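Local coordinates for (R)-specific secondary-alkylsulfatase (Pseudomonas sp., PDB 4AXH), which hydrolyses (R)-secondary-alkyl sulfates with strict inversion of configuration, giving (S)-alcohols and inorganic sulfate, as a zinc-dependent homodimeric enzyme of the metallo-beta-lactamase superfamily, at residues 308-313 with 353-358; 314-319 with 413-418. All blocks are in the same frame, centred on the assembly; numbering follows the deposited sequence.

Following the chain from the N terminus, one long loop leaves strand 305-307 and supplies the first half of both contacts: 308-313 for contact 1, then directly 314-319 for contact 2. After helix 330-344 and strand 350-352, segment 353-358 returns to 308-313 and closes the first loop. Helices 362-388 and 393-400 follow before 413-418 reaches 314-319 and closes the second. The two closures cross, since their segments alternate. Contact 1 stays within the metallo-beta-lactamase part of the fold, at the zinc pair, while contact 2 joins that part to the region of the dimerisation family. Their centres lie about 12 Å apart, and P314 packs against N356 and W357.

Contact 1: residues 308-313 with 353-358; sequences TADNAP and QQHNWP. With ZN (zinc ion), chain C; ZN (zinc ion), chain D.
D310 and H355 meet at a zinc ion. Metal bonds come first: OD2 of D310 bridges the two zincs, 2.1 Å from the chain C ion and 2.2 Å from the chain D ion, while NE2 of H355 binds the former at 2.0 Å. A water bridges the same two ions and lies at the edge of the imidazole, in its plane. The carboxylate is turned 53° from that ring, and its second oxygen, OD1, comes within 3.1 Å of H355 CD2. CG of H355 lies anti to the carbonyl carbon (chi1 -74°), which turns the imidazole toward D310 and the zinc.

One backbone bond and one weak side-chain bond join the two segments. The amide N of Q354 gives a nearly straight bond to the carbonyl O of A309 (3.1 Å). Q353 NE2 makes a weak, bent bond to A312 O at 2.7 Å (121° at the hydrogen); Y368 OH is hydrogen-bonded to both atoms. On the 308-313 side, a type II' turn from T308 to N311 is closed by the bond from N311 N to T308 O, and it carries the bridging aspartate.

Packing fills the rest. T308 and Q353 run side by side, OG1 against CG at 3.4 Å, and Q354 CG packs against CA of A309.

H179, H181 and E291 complete the chain D site, and D183 and H184 the chain C site. Loops after two neighbouring parallel strands, 305-307 and 350-352, thus deliver an aspartate and a histidine to the dinuclear zinc centre of the metallo-beta-lactamase fold.

Contact 2: residues 314-319 with 413-418; sequences PAMHNL and LRSYYG
Y417 sets the edge of its phenol ring against the face of the H317 imidazole, an offset edge-to-face pair with planes at 89° and centroids 5.2 Å apart. The two side chains run alongside each other, and CE2 of Y417 comes 3.6 Å from H317 CE1. CG of Y417 stands opposite its backbone N (chi1 -159°), which brings the ring across to both H317 and N318. The N318 side chain runs across that of Y417 at about a right angle, with its amide plane tilted 46° to the phenol and ND2 3.4 Å from CE2 of Y417.

H317 is held from two ends: ND1 accepts the amide N of N318 in the plane of the ring at 2.8 Å, and NE2 has a weak hydrogen bond with E291, a zinc ligand. N318 and Y417 are sulfate-binding residues, as are L319 and R328, so this junction of the metallo-beta-lactamase part with the dimerisation-family region probably lines part of the sulfate site, and H317 connects it weakly to a ligand of the chain D zinc.

Two backbone bonds pin M316 on both sides of its CA. Its N reaches the carbonyl O of R414 in a nearly straight bond of 2.9 Å, and its O accepts the amide N of G418. CA of G418 lies 3.3 Å from H317 O in a CA-H...O contact.

Further along, A315 CB fits against the edge of the Y416 ring and touches Y416 CB at 3.9 Å. R414 CB sits above one face of that ring, toward its rim, and the ring's hydroxyl is hydrogen-bonded to S104.

Contact 1: residues 308-313 with 353-358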
# COMPACT_ATOMS: atom_id res chain seq x y z
N THR A 308 20.72 -13.16 -9.11
CA THR A 308 19.48 -12.79 -8.44
C THR A 308 19.03 -11.36 -8.65
O THR A 308 18.24 -10.85 -7.84
CB THR A 308 19.62 -13.05 -6.94
OG1 THR A 308 20.59 -12.14 -6.42
CG2 THR A 308 20.01 -14.47 -6.64
N ALA A 309 19.54 -10.69 -9.73
CA ALA A 309 19.20 -9.30 -10.03
C ALA A 309 19.39 -8.46 -8.73
O ALA A 309 20.49 -8.52 -8.16
CB ALA A 309 17.76 -9.21 -10.55
N ASP A 310 18.32 -7.76 -8.26
CA ASP A 310 18.28 -6.97 -7.00
C ASP A 310 17.38 -7.64 -5.94
O ASP A 310 16.98 -6.98 -4.95
CB ASP A 310 17.73 -5.57 -7.25
CG ASP A 310 18.47 -4.73 -8.26
OD1 ASP A 310 19.47 -5.24 -8.83
OD2 ASP A 310 18.05 -3.57 -8.48
N ASN A 311 17.05 -8.94 -6.16
CA ASN A 311 16.18 -9.71 -5.29
C ASN A 311 16.77 -10.08 -3.94
O ASN A 311 16.01 -10.35 -3.00
CB ASN A 311 15.65 -10.92 -6.02
CG ASN A 311 14.86 -10.51 -7.22
OD1 ASN A 311 13.99 -9.64 -7.13
ND2 ASN A 311 15.23 -11.06 -8.36
N ALA A 312 18.11 -10.13 -3.84
CA ALA A 312 18.74 -10.50 -2.59
C ALA A 312 20.11 -9.85 -2.47
O ALA A 312 21.11 -10.56 -2.44
CB ALA A 312 18.84 -12.02 -2.48
N PRO A 313 20.19 -8.51 -2.35
CA PRO A 313 21.51 -7.88 -2.25
C PRO A 313 22.12 -7.92 -0.83
O PRO A 313 21.41 -8.21 0.13
CB PRO A 313 21.23 -6.46 -2.73
CG PRO A 313 19.84 -6.18 -2.33
CD PRO A 313 19.11 -7.50 -2.34
N GLN A 353 25.20 -10.75 -8.46
CA GLN A 353 24.09 -9.80 -8.38
C GLN A 353 24.30 -8.59 -9.28
O GLN A 353 25.38 -8.44 -9.86
CB GLN A 353 23.92 -9.34 -6.93
CG GLN A 353 23.44 -10.40 -5.98
CD GLN A 353 24.17 -10.30 -4.71
OE1 GLN A 353 25.32 -9.87 -4.65
NE2 GLN A 353 23.52 -10.73 -3.66
N GLN A 354 23.28 -7.74 -9.37
CA GLN A 354 23.35 -6.53 -10.20
C GLN A 354 23.63 -5.27 -9.35
O GLN A 354 23.63 -4.14 -9.84
CB GLN A 354 22.14 -6.43 -11.14
CG GLN A 354 21.99 -7.66 -12.06
CD GLN A 354 23.16 -7.79 -13.02
OE1 GLN A 354 24.13 -8.51 -12.80
NE2 GLN A 354 23.09 -7.08 -14.11
N HIS A 355 23.93 -5.50 -8.09
CA HIS A 355 24.41 -4.52 -7.14
C HIS A 355 25.32 -5.32 -6.27
O HIS A 355 24.97 -6.44 -5.91
CB HIS A 355 23.29 -3.92 -6.28
CG HIS A 355 22.44 -2.95 -7.02
ND1 HIS A 355 22.94 -1.75 -7.45
CD2 HIS A 355 21.15 -3.06 -7.40
CE1 HIS A 355 21.94 -1.16 -8.07
NE2 HIS A 355 20.84 -1.91 -8.06
N ASN A 356 26.51 -4.77 -5.96
CA ASN A 356 27.51 -5.38 -5.06
C ASN A 356 28.23 -6.65 -5.53
O ASN A 356 28.09 -7.07 -6.67
CB ASN A 356 26.99 -5.53 -3.64
CG ASN A 356 26.21 -4.35 -3.16
OD1 ASN A 356 24.98 -4.39 -3.09
ND2 ASN A 356 26.90 -3.28 -2.79
N TRP A 357 29.00 -7.23 -4.62
CA TRP A 357 29.93 -8.35 -4.80
C TRP A 357 29.27 -9.73 -4.81
O TRP A 357 28.19 -9.92 -4.22
CB TRP A 357 31.05 -8.30 -3.71
CG TRP A 357 30.51 -8.09 -2.35
CD1 TRP A 357 30.06 -9.04 -1.49
CD2 TRP A 357 30.13 -6.83 -1.78
NE1 TRP A 357 29.50 -8.45 -0.38
CE2 TRP A 357 29.52 -7.09 -0.54
CE3 TRP A 357 30.24 -5.49 -2.22
CZ2 TRP A 357 29.05 -6.06 0.30
CZ3 TRP A 357 29.75 -4.48 -1.41
CH2 TRP A 357 29.17 -4.76 -0.17
N PRO A 358 29.98 -10.75 -5.37
CA PRO A 358 29.43 -12.10 -5.38
C PRO A 358 29.66 -12.87 -4.07
O PRO A 358 30.54 -12.53 -3.32
CB PRO A 358 30.23 -12.78 -6.52
CG PRO A 358 31.02 -11.70 -7.19
CD PRO A 358 31.25 -10.71 -6.12
ZN ZN C . 19.26 -1.97 -9.24
ZN ZN D . 16.08 -2.80 -9.00
O HOH W 1 17.33 -1.13 -9.10

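Contact 2: residues 314-319 with 413-418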
# COMPACT_ATOMS: atom_id res chain seq x y z
N PRO A 314 23.42 -7.61 -0.68
CA PRO A 314 24.07 -7.66 0.65
C PRO A 314 23.80 -6.47 1.56
O PRO A 314 24.74 -5.85 2.09
CB PRO A 314 25.56 -7.78 0.33
CG PRO A 314 25.68 -7.82 -1.13
CD PRO A 314 24.41 -7.32 -1.72
N ALA A 315 22.50 -6.17 1.76
CA ALA A 315 21.90 -5.14 2.61
C ALA A 315 20.41 -5.36 2.57
O ALA A 315 19.92 -5.99 1.62
CB ALA A 315 22.21 -3.74 2.08
N MET A 316 19.68 -4.88 3.57
CA MET A 316 18.23 -4.98 3.59
C MET A 316 17.73 -4.05 2.50
O MET A 316 18.25 -2.94 2.38
CB MET A 316 17.66 -4.55 4.96
CG MET A 316 16.17 -4.81 5.08
SD MET A 316 15.44 -4.33 6.64
CE MET A 316 15.48 -5.88 7.58
N HIS A 317 16.78 -4.51 1.67
CA HIS A 317 16.24 -3.64 0.61
C HIS A 317 15.00 -2.92 1.13
O HIS A 317 14.60 -3.11 2.30
CB HIS A 317 15.94 -4.45 -0.67
CG HIS A 317 16.16 -3.73 -1.97
ND1 HIS A 317 15.76 -2.40 -2.16
CD2 HIS A 317 16.67 -4.20 -3.14
CE1 HIS A 317 16.05 -2.10 -3.42
NE2 HIS A 317 16.59 -3.15 -4.06
N ASN A 318 14.39 -2.06 0.31
CA ASN A 318 13.21 -1.31 0.76
C ASN A 318 11.90 -2.00 0.45
O ASN A 318 11.74 -2.54 -0.64
CB ASN A 318 13.18 0.07 0.10
CG ASN A 318 14.18 1.06 0.65
OD1 ASN A 318 14.16 1.45 1.85
ND2 ASN A 318 14.99 1.57 -0.26
N LEU A 319 10.95 -1.93 1.38
CA LEU A 319 9.58 -2.37 1.14
C LEU A 319 8.81 -1.10 0.72
O LEU A 319 7.80 -1.18 0.02
CB LEU A 319 8.95 -3.06 2.37
CG LEU A 319 9.54 -4.41 2.70
CD1 LEU A 319 8.99 -4.94 4.01
CD2 LEU A 319 9.35 -5.41 1.54
N LEU A 413 22.80 -8.48 5.87
CA LEU A 413 21.41 -8.35 6.31
C LEU A 413 21.17 -7.05 7.06
O LEU A 413 20.04 -6.78 7.44
CB LEU A 413 21.07 -9.55 7.21
CG LEU A 413 20.27 -10.73 6.64
CD1 LEU A 413 20.50 -10.96 5.13
CD2 LEU A 413 20.54 -11.92 7.41
N ARG A 414 22.23 -6.22 7.24
CA ARG A 414 22.16 -4.93 7.93
C ARG A 414 21.30 -3.91 7.17
O ARG A 414 21.14 -3.98 5.93
CB ARG A 414 23.57 -4.33 8.18
CG ARG A 414 24.64 -5.24 8.84
CD ARG A 414 24.27 -5.70 10.23
NE ARG A 414 24.00 -4.56 11.09
CZ ARG A 414 23.40 -4.62 12.27
NH1 ARG A 414 22.97 -5.78 12.75
NH2 ARG A 414 23.21 -3.52 12.98
N SER A 415 20.79 -2.92 7.92
CA SER A 415 19.94 -1.84 7.43
C SER A 415 20.71 -0.70 6.72
O SER A 415 20.69 0.43 7.18
CB SER A 415 19.07 -1.32 8.56
OG SER A 415 18.27 -2.39 9.02
N TYR A 416 21.38 -1.01 5.61
CA TYR A 416 22.17 -0.02 4.87
C TYR A 416 21.38 0.70 3.79
O TYR A 416 21.75 1.80 3.43
CB TYR A 416 23.37 -0.69 4.21
CG TYR A 416 24.37 -1.35 5.14
CD1 TYR A 416 24.98 -0.63 6.16
CD2 TYR A 416 24.80 -2.66 4.92
CE1 TYR A 416 25.93 -1.22 6.99
CE2 TYR A 416 25.78 -3.24 5.72
CZ TYR A 416 26.35 -2.52 6.75
OH TYR A 416 27.32 -3.09 7.55
N TYR A 417 20.36 0.06 3.21
CA TYR A 417 19.55 0.64 2.14
C TYR A 417 18.16 0.74 2.67
O TYR A 417 17.70 1.83 2.98
CB TYR A 417 19.61 -0.25 0.88
CG TYR A 417 19.23 0.48 -0.38
CD1 TYR A 417 20.09 1.40 -0.96
CD2 TYR A 417 18.03 0.21 -1.03
CE1 TYR A 417 19.75 2.07 -2.13
CE2 TYR A 417 17.68 0.87 -2.21
CZ TYR A 417 18.54 1.82 -2.75
OH TYR A 417 18.21 2.50 -3.90
N GLY A 418 17.52 -0.41 2.85
CA GLY A 418 16.22 -0.48 3.50
C GLY A 418 16.42 -0.31 5.00
O GLY A 418 17.53 -0.49 5.52